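Local coordinates for protein BamaA.19900.a (Balamuthia mandrillaris, PDB 6VZZ) that is a glucokinase that binds glucose and probably phosphorylates it at the 6-hydroxyl with ATP as the phosphoryl donor, at residues G91-I105 and S133-D146. Sequence-based numbering, arbitrary orientation.
Sequences GVEASGACLAGAGRI and SFLFPPTKTHFIND. With CA (calcium ion), chain C; BGC (beta-D-glucopyranose), chain B.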
ATOM      1  N   GLY A  91       4.509 -43.600   8.346  1.00 40.15           N
ATOM      2  CA  GLY A  91       5.190 -43.840   9.601  1.00 42.31           C
ATOM      3  C   GLY A  91       5.986 -42.657  10.136  1.00 43.82           C
ATOM      4  O   GLY A  91       5.839 -42.289  11.308  1.00 41.52           O
ATOM      5  N   VAL A  92       6.825 -42.047   9.294  1.00 41.80           N
ATOM      6  CA  VAL A  92       7.771 -41.025   9.734  1.00 42.20           C
ATOM      7  C   VAL A  92       7.102 -39.652   9.738  1.00 44.47           C
ATOM      8  O   VAL A  92       6.421 -39.274   8.777  1.00 41.54           O
ATOM      9  CB  VAL A  92       9.027 -41.031   8.847  1.00 41.94           C
ATOM     10  CG1 VAL A  92       9.974 -39.904   9.239  1.00 45.60           C
ATOM     11  CG2 VAL A  92       9.745 -42.358   8.984  1.00 41.40           C
ATOM     12  N   GLU A  93       7.299 -38.914  10.834  1.00 44.47           N
ATOM     13  CA  GLU A  93       6.784 -37.557  10.991  1.00 43.00           C
ATOM     14  C   GLU A  93       7.268 -36.626   9.886  1.00 42.30           C
ATOM     15  O   GLU A  93       8.335 -36.821   9.293  1.00 41.19           O
ATOM     16  CB  GLU A  93       7.236 -36.975  12.328  1.00 44.96           C
ATOM     17  CG  GLU A  93       6.283 -37.168  13.465  1.00 46.02           C
ATOM     18  CD  GLU A  93       6.841 -36.628  14.756  1.00 52.82           C
ATOM     19  OE1 GLU A  93       8.049 -36.259  14.787  1.00 49.78           O
ATOM     20  OE2 GLU A  93       6.065 -36.570  15.739  1.00 57.19           O
ATOM     21  N   ALA A  94       6.484 -35.577   9.651  1.00 41.95           N
ATOM     22  CA  ALA A  94       6.886 -34.496   8.762  1.00 40.53           C
ATOM     23  C   ALA A  94       7.976 -33.653   9.414  1.00 43.44           C
ATOM     24  O   ALA A  94       7.997 -33.458  10.635  1.00 44.77           O
ATOM     25  CB  ALA A  94       5.683 -33.618   8.414  1.00 38.26           C
ATOM     26  N   SER A  95       8.887 -33.138   8.584  1.00 42.02           N
ATOM     27  CA  SER A  95      10.018 -32.368   9.082  1.00 39.60           C
ATOM     28  C   SER A  95       9.754 -30.870   9.119  1.00 43.17           C
ATOM     29  O   SER A  95      10.598 -30.121   9.619  1.00 49.26           O
ATOM     30  CB  SER A  95      11.256 -32.644   8.229  1.00 42.26           C
ATOM     31  OG  SER A  95      11.604 -34.021   8.287  1.00 43.17           O
ATOM     32  N   GLY A  96       8.617 -30.420   8.610  1.00 38.38           N
ATOM     33  CA  GLY A  96       8.298 -29.011   8.565  1.00 41.73           C
ATOM     34  C   GLY A  96       6.940 -28.776   7.940  1.00 41.32           C
ATOM     35  O   GLY A  96       6.481 -29.587   7.126  1.00 41.52           O
ATOM     36  N   ALA A  97       6.275 -27.683   8.310  1.00 37.30           N
ATOM     37  CA  ALA A  97       4.944 -27.419   7.793  1.00 36.04           C
ATOM     38  C   ALA A  97       4.735 -25.920   7.683  1.00 38.97           C
ATOM     39  O   ALA A  97       5.295 -25.137   8.457  1.00 40.50           O
ATOM     40  CB  ALA A  97       3.860 -28.047   8.672  1.00 35.65           C
ATOM     41  N   CYS A  98       3.938 -25.524   6.696  1.00 38.57           N
ATOM     42  CA  CYS A  98       3.517 -24.140   6.549  1.00 38.59           C
ATOM     43  C   CYS A  98       2.072 -24.114   6.083  1.00 38.40           C
ATOM     44  O   CYS A  98       1.714 -24.812   5.128  1.00 38.93           O
ATOM     45  CB  CYS A  98       4.393 -23.383   5.558  1.00 35.71           C
ATOM     46  SG  CYS A  98       3.766 -21.726   5.213  1.00 37.45           S
ATOM     47  N   LEU A  99       1.247 -23.321   6.763  1.00 37.34           N
ATOM     48  CA  LEU A  99      -0.157 -23.142   6.413  1.00 36.12           C
ATOM     49  C   LEU A  99      -0.357 -21.726   5.892  1.00 37.69           C
ATOM     50  O   LEU A  99      -0.137 -20.755   6.627  1.00 38.64           O
ATOM     51  CB  LEU A  99      -1.059 -23.399   7.615  1.00 37.48           C
ATOM     52  CG  LEU A  99      -0.894 -24.769   8.267  1.00 37.61           C
ATOM     53  CD1 LEU A  99      -0.044 -24.647   9.500  1.00 37.44           C
ATOM     54  CD2 LEU A  99      -2.247 -25.372   8.594  1.00 38.05           C
ATOM     55  N   ALA A 100      -0.755 -21.610   4.627  1.00 37.04           N
ATOM     56  CA  ALA A 100      -1.065 -20.324   4.012  1.00 36.02           C
ATOM     57  C   ALA A 100      -2.576 -20.148   4.065  1.00 37.47           C
ATOM     58  O   ALA A 100      -3.314 -20.839   3.351  1.00 40.01           O
ATOM     59  CB  ALA A 100      -0.542 -20.254   2.578  1.00 34.40           C
ATOM     60  N   GLY A 101      -3.035 -19.233   4.920  1.00 37.14           N
ATOM     61  CA  GLY A 101      -4.456 -19.079   5.161  1.00 35.65           C
ATOM     62  C   GLY A 101      -5.016 -17.736   4.749  1.00 35.76           C
ATOM     63  O   GLY A 101      -4.296 -16.737   4.704  1.00 36.52           O
ATOM     64  N   ALA A 102      -6.317 -17.698   4.465  1.00 39.49           N
ATOM     65  CA  ALA A 102      -6.967 -16.505   3.924  1.00 36.00           C
ATOM     66  C   ALA A 102      -7.388 -15.582   5.069  1.00 36.50           C
ATOM     67  O   ALA A 102      -8.568 -15.355   5.341  1.00 39.85           O
ATOM     68  CB  ALA A 102      -8.153 -16.902   3.058  1.00 34.76           C
ATOM     69  N   GLY A 103      -6.386 -15.046   5.748  1.00 33.18           N
ATOM     70  CA  GLY A 103      -6.657 -14.081   6.788  1.00 36.45           C
ATOM     71  C   GLY A 103      -5.379 -13.574   7.411  1.00 38.79           C
ATOM     72  O   GLY A 103      -4.299 -13.688   6.830  1.00 37.74           O
ATOM     73  N   ARG A 104      -5.518 -13.020   8.611  1.00 40.50           N
ATOM     74  CA  ARG A 104      -4.436 -12.355   9.318  1.00 35.45           C
ATOM     75  C   ARG A 104      -3.804 -13.297  10.319  1.00 38.90           C
ATOM     76  O   ARG A 104      -4.433 -14.241  10.799  1.00 43.35           O
ATOM     77  CB  ARG A 104      -4.944 -11.110  10.041  1.00 36.76           C
ATOM     78  CG  ARG A 104      -5.385  -9.999   9.127  1.00 36.68           C
ATOM     79  CD  ARG A 104      -6.682  -9.413   9.600  1.00 39.32           C
ATOM     80  NE  ARG A 104      -6.552  -8.764  10.900  1.00 43.30           N
ATOM     81  CZ  ARG A 104      -7.257  -9.105  11.979  1.00 45.58           C
ATOM     82  NH1 ARG A 104      -8.153 -10.096  11.927  1.00 41.24           N
ATOM     83  NH2 ARG A 104      -7.067  -8.447  13.113  1.00 46.31           N
ATOM     84  N   ILE A 105      -2.553 -13.012  10.658  1.00 39.23           N
ATOM     85  CA  ILE A 105      -1.779 -13.842  11.570  1.00 41.47           C
ATOM     86  C   ILE A 105      -1.259 -12.981  12.710  1.00 43.36           C
ATOM     87  O   ILE A 105      -0.748 -11.880  12.482  1.00 46.28           O
ATOM     88  CB  ILE A 105      -0.624 -14.534  10.834  1.00 42.04           C
ATOM     89  CG1 ILE A 105      -1.216 -15.430   9.762  1.00 41.16           C
ATOM     90  CG2 ILE A 105       0.257 -15.320  11.802  1.00 41.03           C
ATOM     91  CD1 ILE A 105      -0.291 -15.657   8.677  1.00 41.84           C
ATOM     92  N   SER A 133       0.624 -33.049  15.764  1.00 45.38           N
ATOM     93  CA  SER A 133       2.085 -33.038  15.722  1.00 43.25           C
ATOM     94  C   SER A 133       2.659 -33.780  14.518  1.00 43.36           C
ATOM     95  O   SER A 133       3.700 -33.375  13.990  1.00 43.88           O
ATOM     96  CB  SER A 133       2.635 -33.651  17.003  1.00 42.64           C
ATOM     97  OG  SER A 133       2.476 -32.757  18.083  1.00 58.77           O
ATOM     98  N   PHE A 134       2.022 -34.871  14.082  1.00 42.71           N
ATOM     99  CA  PHE A 134       2.598 -35.666  13.003  1.00 44.15           C
ATOM    100  C   PHE A 134       2.843 -34.821  11.753  1.00 42.83           C
ATOM    101  O   PHE A 134       3.924 -34.879  11.159  1.00 43.93           O
ATOM    102  CB  PHE A 134       1.702 -36.858  12.677  1.00 45.79           C
ATOM    103  CG  PHE A 134       2.260 -37.742  11.604  1.00 47.85           C
ATOM    104  CD1 PHE A 134       3.130 -38.767  11.920  1.00 50.43           C
ATOM    105  CD2 PHE A 134       1.936 -37.531  10.273  1.00 47.53           C
ATOM    106  CE1 PHE A 134       3.659 -39.567  10.937  1.00 52.79           C
ATOM    107  CE2 PHE A 134       2.466 -38.327   9.291  1.00 49.79           C
ATOM    108  CZ  PHE A 134       3.329 -39.350   9.623  1.00 52.51           C
ATOM    109  N   LEU A 135       1.855 -34.034  11.333  1.00 41.76           N
ATOM    110  CA  LEU A 135       2.031 -33.226  10.135  1.00 41.49           C
ATOM    111  C   LEU A 135       2.535 -31.831  10.436  1.00 38.19           C
ATOM    112  O   LEU A 135       3.006 -31.148   9.520  1.00 37.61           O
ATOM    113  CB  LEU A 135       0.720 -33.102   9.346  1.00 39.26           C
ATOM    114  CG  LEU A 135       0.147 -34.339   8.665  1.00 41.32           C
ATOM    115  CD1 LEU A 135      -1.048 -33.956   7.809  1.00 40.80           C
ATOM    116  CD2 LEU A 135       1.200 -35.038   7.827  1.00 43.06           C
ATOM    117  N   PHE A 136       2.446 -31.389  11.683  1.00 41.42           N
ATOM    118  CA  PHE A 136       2.730 -30.001  12.049  1.00 40.60           C
ATOM    119  C   PHE A 136       3.671 -30.007  13.242  1.00 39.79           C
ATOM    120  O   PHE A 136       3.244 -29.793  14.382  1.00 43.41           O
ATOM    121  CB  PHE A 136       1.435 -29.241  12.331  1.00 38.00           C
ATOM    122  CG  PHE A 136       0.456 -29.308  11.199  1.00 39.80           C
ATOM    123  CD1 PHE A 136       0.586 -28.468  10.096  1.00 38.75           C
ATOM    124  CD2 PHE A 136      -0.575 -30.239  11.209  1.00 39.97           C
ATOM    125  CE1 PHE A 136      -0.305 -28.545   9.033  1.00 36.85           C
ATOM    126  CE2 PHE A 136      -1.470 -30.315  10.151  1.00 38.60           C
ATOM    127  CZ  PHE A 136      -1.334 -29.471   9.063  1.00 36.24           C
ATOM    128  N   PRO A 137       4.963 -30.241  13.009  1.00 42.65           N
ATOM    129  CA  PRO A 137       5.935 -30.269  14.112  1.00 42.27           C
ATOM    130  C   PRO A 137       5.893 -28.974  14.898  1.00 42.26           C
ATOM    131  O   PRO A 137       5.954 -27.883  14.310  1.00 42.12           O
ATOM    132  CB  PRO A 137       7.281 -30.444  13.395  1.00 41.06           C
ATOM    133  CG  PRO A 137       7.030 -29.969  11.992  1.00 42.33           C
ATOM    134  CD  PRO A 137       5.614 -30.320  11.689  1.00 40.69           C
ATOM    135  N   PRO A 138       5.763 -29.059  16.226  1.00 42.16           N
ATOM    136  CA  PRO A 138       5.498 -27.852  17.033  1.00 44.41           C
ATOM    137  C   PRO A 138       6.497 -26.718  16.852  1.00 47.51           C
ATOM    138  O   PRO A 138       6.097 -25.545  16.818  1.00 47.61           O
ATOM    139  CB  PRO A 138       5.518 -28.406  18.462  1.00 40.70           C
ATOM    140  CG  PRO A 138       4.985 -29.782  18.308  1.00 40.88           C
ATOM    141  CD  PRO A 138       5.565 -30.290  17.007  1.00 44.52           C
ATOM    142  N   THR A 139       7.783 -27.020  16.726  1.00 43.66           N
ATOM    143  CA  THR A 139       8.769 -25.964  16.573  1.00 44.75           C
ATOM    144  C   THR A 139       9.061 -25.623  15.115  1.00 47.65           C
ATOM    145  O   THR A 139       9.838 -24.702  14.855  1.00 48.46           O
ATOM    146  CB  THR A 139      10.060 -26.359  17.295  1.00 48.03           C
ATOM    147  OG1 THR A 139      10.427 -27.691  16.921  1.00 50.04           O
ATOM    148  CG2 THR A 139       9.852 -26.316  18.810  1.00 45.29           C
ATOM    149  N   LYS A 140       8.451 -26.320  14.159  1.00 46.43           N
ATOM    150  CA  LYS A 140       8.776 -26.151  12.745  1.00 44.90           C
ATOM    151  C   LYS A 140       7.511 -25.995  11.899  1.00 41.36           C
ATOM    152  O   LYS A 140       7.427 -26.508  10.779  1.00 40.67           O
ATOM    153  CB  LYS A 140       9.634 -27.318  12.253  1.00 45.11           C
ATOM    154  CG  LYS A 140      10.968 -27.454  12.994  1.00 47.39           C
ATOM    155  CD  LYS A 140      11.832 -28.599  12.464  1.00 59.31           C
ATOM    156  CE  LYS A 140      11.489 -29.953  13.104  1.00 59.58           C
ATOM    157  NZ  LYS A 140      12.213 -31.096  12.454  1.00 57.92           N
ATOM    158  N   THR A 141       6.520 -25.265  12.418  1.00 41.41           N
ATOM    159  CA  THR A 141       5.257 -25.001  11.738  1.00 43.07           C
ATOM    160  C   THR A 141       5.005 -23.498  11.696  1.00 43.68           C
ATOM    161  O   THR A 141       5.080 -22.827  12.730  1.00 45.43           O
ATOM    162  CB  THR A 141       4.092 -25.700  12.449  1.00 41.09           C
ATOM    163  OG1 THR A 141       4.240 -27.119  12.336  1.00 39.11           O
ATOM    164  CG2 THR A 141       2.757 -25.285  11.848  1.00 38.31           C
ATOM    165  N   HIS A 142       4.685 -22.969  10.514  1.00 41.82           N
ATOM    166  CA  HIS A 142       4.541 -21.527  10.346  1.00 41.60           C
ATOM    167  C   HIS A 142       3.248 -21.186   9.633  1.00 37.94           C
ATOM    168  O   HIS A 142       2.803 -21.917   8.747  1.00 38.45           O
ATOM    169  CB  HIS A 142       5.731 -20.939   9.579  1.00 41.84           C
ATOM    170  CG  HIS A 142       7.039 -21.237  10.230  1.00 47.64           C
ATOM    171  ND1 HIS A 142       7.406 -20.676  11.435  1.00 52.65           N
ATOM    172  CD2 HIS A 142       8.033 -22.090   9.888  1.00 47.85           C
ATOM    173  CE1 HIS A 142       8.585 -21.153  11.797  1.00 54.78           C
ATOM    174  NE2 HIS A 142       8.986 -22.012  10.875  1.00 55.60           N
ATOM    175  N   PHE A 143       2.650 -20.075  10.039  1.00 39.34           N
ATOM    176  CA  PHE A 143       1.502 -19.493   9.360  1.00 38.42           C
ATOM    177  C   PHE A 143       1.981 -18.374   8.452  1.00 39.79           C
ATOM    178  O   PHE A 143       2.774 -17.523   8.872  1.00 43.88           O
ATOM    179  CB  PHE A 143       0.498 -18.925  10.360  1.00 40.67           C
ATOM    180  CG  PHE A 143      -0.437 -19.942  10.947  1.00 40.85           C
ATOM    181  CD1 PHE A 143      -1.088 -20.855  10.139  1.00 40.59           C
ATOM    182  CD2 PHE A 143      -0.683 -19.961  12.314  1.00 42.66           C
ATOM    183  CE1 PHE A 143      -1.967 -21.772  10.679  1.00 42.53           C
ATOM    184  CE2 PHE A 143      -1.552 -20.873  12.866  1.00 42.99           C
ATOM    185  CZ  PHE A 143      -2.198 -21.784  12.048  1.00 44.17           C
ATOM    186  N   ILE A 144       1.503 -18.375   7.211  1.00 39.01           N
ATOM    187  CA  ILE A 144       1.618 -17.215   6.342  1.00 36.38           C
ATOM    188  C   ILE A 144       0.237 -16.936   5.765  1.00 37.70           C
ATOM    189  O   ILE A 144      -0.666 -17.774   5.815  1.00 34.83           O
ATOM    190  CB  ILE A 144       2.657 -17.406   5.222  1.00 38.66           C
ATOM    191  CG1 ILE A 144       2.235 -18.548   4.289  1.00 35.64           C
ATOM    192  CG2 ILE A 144       4.055 -17.605   5.828  1.00 36.94           C
ATOM    193  CD1 ILE A 144       3.212 -18.809   3.165  1.00 34.76           C
ATOM    194  N   ASN A 145       0.066 -15.720   5.253  1.00 38.72           N
ATOM    195  CA  ASN A 145      -1.154 -15.381   4.534  1.00 36.33           C
ATOM    196  C   ASN A 145      -1.151 -16.082   3.177  1.00 34.97           C
ATOM    197  O   ASN A 145      -0.092 -16.407   2.627  1.00 33.22           O
ATOM    198  CB  ASN A 145      -1.262 -13.857   4.395  1.00 35.78           C
ATOM    199  CG  ASN A 145      -2.396 -13.414   3.492  1.00 34.42           C
ATOM    200  OD1 ASN A 145      -2.223 -13.313   2.273  1.00 35.83           O
ATOM    201  ND2 ASN A 145      -3.554 -13.118   4.083  1.00 31.42           N
ATOM    202  N   ASP A 146      -2.350 -16.347   2.651  1.00 33.89           N
ATOM    203  CA  ASP A 146      -2.447 -17.099   1.402  1.00 34.08           C
ATOM    204  C   ASP A 146      -1.814 -16.343   0.235  1.00 36.74           C
ATOM    205  O   ASP A 146      -1.070 -16.935  -0.559  1.00 40.38           O
ATOM    206  CB  ASP A 146      -3.901 -17.473   1.101  1.00 32.23           C
ATOM    207  CG  ASP A 146      -4.835 -16.268   1.028  1.00 37.00           C
ATOM    208  OD1 ASP A 146      -4.496 -15.186   1.562  1.00 36.62           O
ATOM    209  OD2 ASP A 146      -5.938 -16.414   0.445  1.00 37.48           O
TER
HETATM  210 CA    CA C 402       7.693 -34.926  16.899  1.00 53.81          CA
HETATM  211  C2  BGC B 401      -8.596 -11.923   3.521  1.00 34.07           C
HETATM  212  C3  BGC B 401      -7.158 -11.993   3.032  1.00 34.86           C
HETATM  213  C4  BGC B 401      -7.024 -13.062   1.956  1.00 35.95           C
HETATM  214  C5  BGC B 401      -8.042 -12.800   0.852  1.00 37.40           C
HETATM  215  C6  BGC B 401      -8.029 -13.829  -0.254  1.00 34.53           C
HETATM  216  C1  BGC B 401      -9.514 -11.703   2.329  1.00 35.01           C
HETATM  217  O1  BGC B 401     -10.827 -11.548   2.726  1.00 39.30           O
HETATM  218  O2  BGC B 401      -8.744 -10.870   4.465  1.00 36.32           O
HETATM  219  O3  BGC B 401      -6.276 -12.251   4.115  1.00 35.93           O
HETATM  220  O4  BGC B 401      -5.724 -13.020   1.387  1.00 32.47           O
HETATM  221  O5  BGC B 401      -9.358 -12.791   1.422  1.00 36.44           O
HETATM  222  O6  BGC B 401      -8.038 -15.145   0.259  1.00 37.00           O
HETATM  223  O   HOH W   1       6.354 -33.612  12.778  1.00 45.06           O
HETATM  224  O   HOH W   2       5.538 -35.405  17.722  1.00 49.71           O
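Leu99 N reaches His142 O at 2.9 Å, one of six backbone hydrogen bonds that run between strand 96-101 and residues 140-146, its parallel neighbour in the five-stranded sheet of one lobe of this actin-like ATPase fold. They alternate up the pair: Ala97 N to Lys140 O, His142 N back to Ala97 O, then the Leu99 bond, Ile144 N to Leu99 O, Gly101 N to Ile144 O, and Asp146 N to Gly101 O. On its other side strand 96-101 bonds to strand 37-43.

Past the C-terminal ends of the strands lies the glucose site. Asn145 swings its CG anti to the backbone N (chi1 172°), which lets ND2 donate to Gly103 O at 2.9 Å. The same ND2 also donates to glucose O3. The bond to Gly103 lies close to the amide plane and is nearly straight at 163°, which helps to set the rotation of the amide that meets the sugar. Asp146 follows at the start of helix 146-159; its OD1 accepts from glucose O4 and its OD2 from O6. Glu218, Glu258, His221 and Thr115 supply further bonds to the sugar.

Packing takes over on the faces of the sheet. Leu99 lays CB against the edge of the Phe143 ring, while its CD2 reaches Phe136 CE1, 3.7 Å away, the two side chains crossing at about a right angle. On the opposite face of the sheet from Leu99 and Phe143, Cys98 SG sits against CG1 and CD1 of Ile144. Ile105, returning from the turn, rests CD1 against the backbone of Phe143 and Ile144.

At the far end Ala94 N bonds to Phe134 O, Glu93 holds a calcium ion through both carboxylate oxygens, and Glu93 CA stands over one face of the Phe134 ring, 4.1 Å from its centroid.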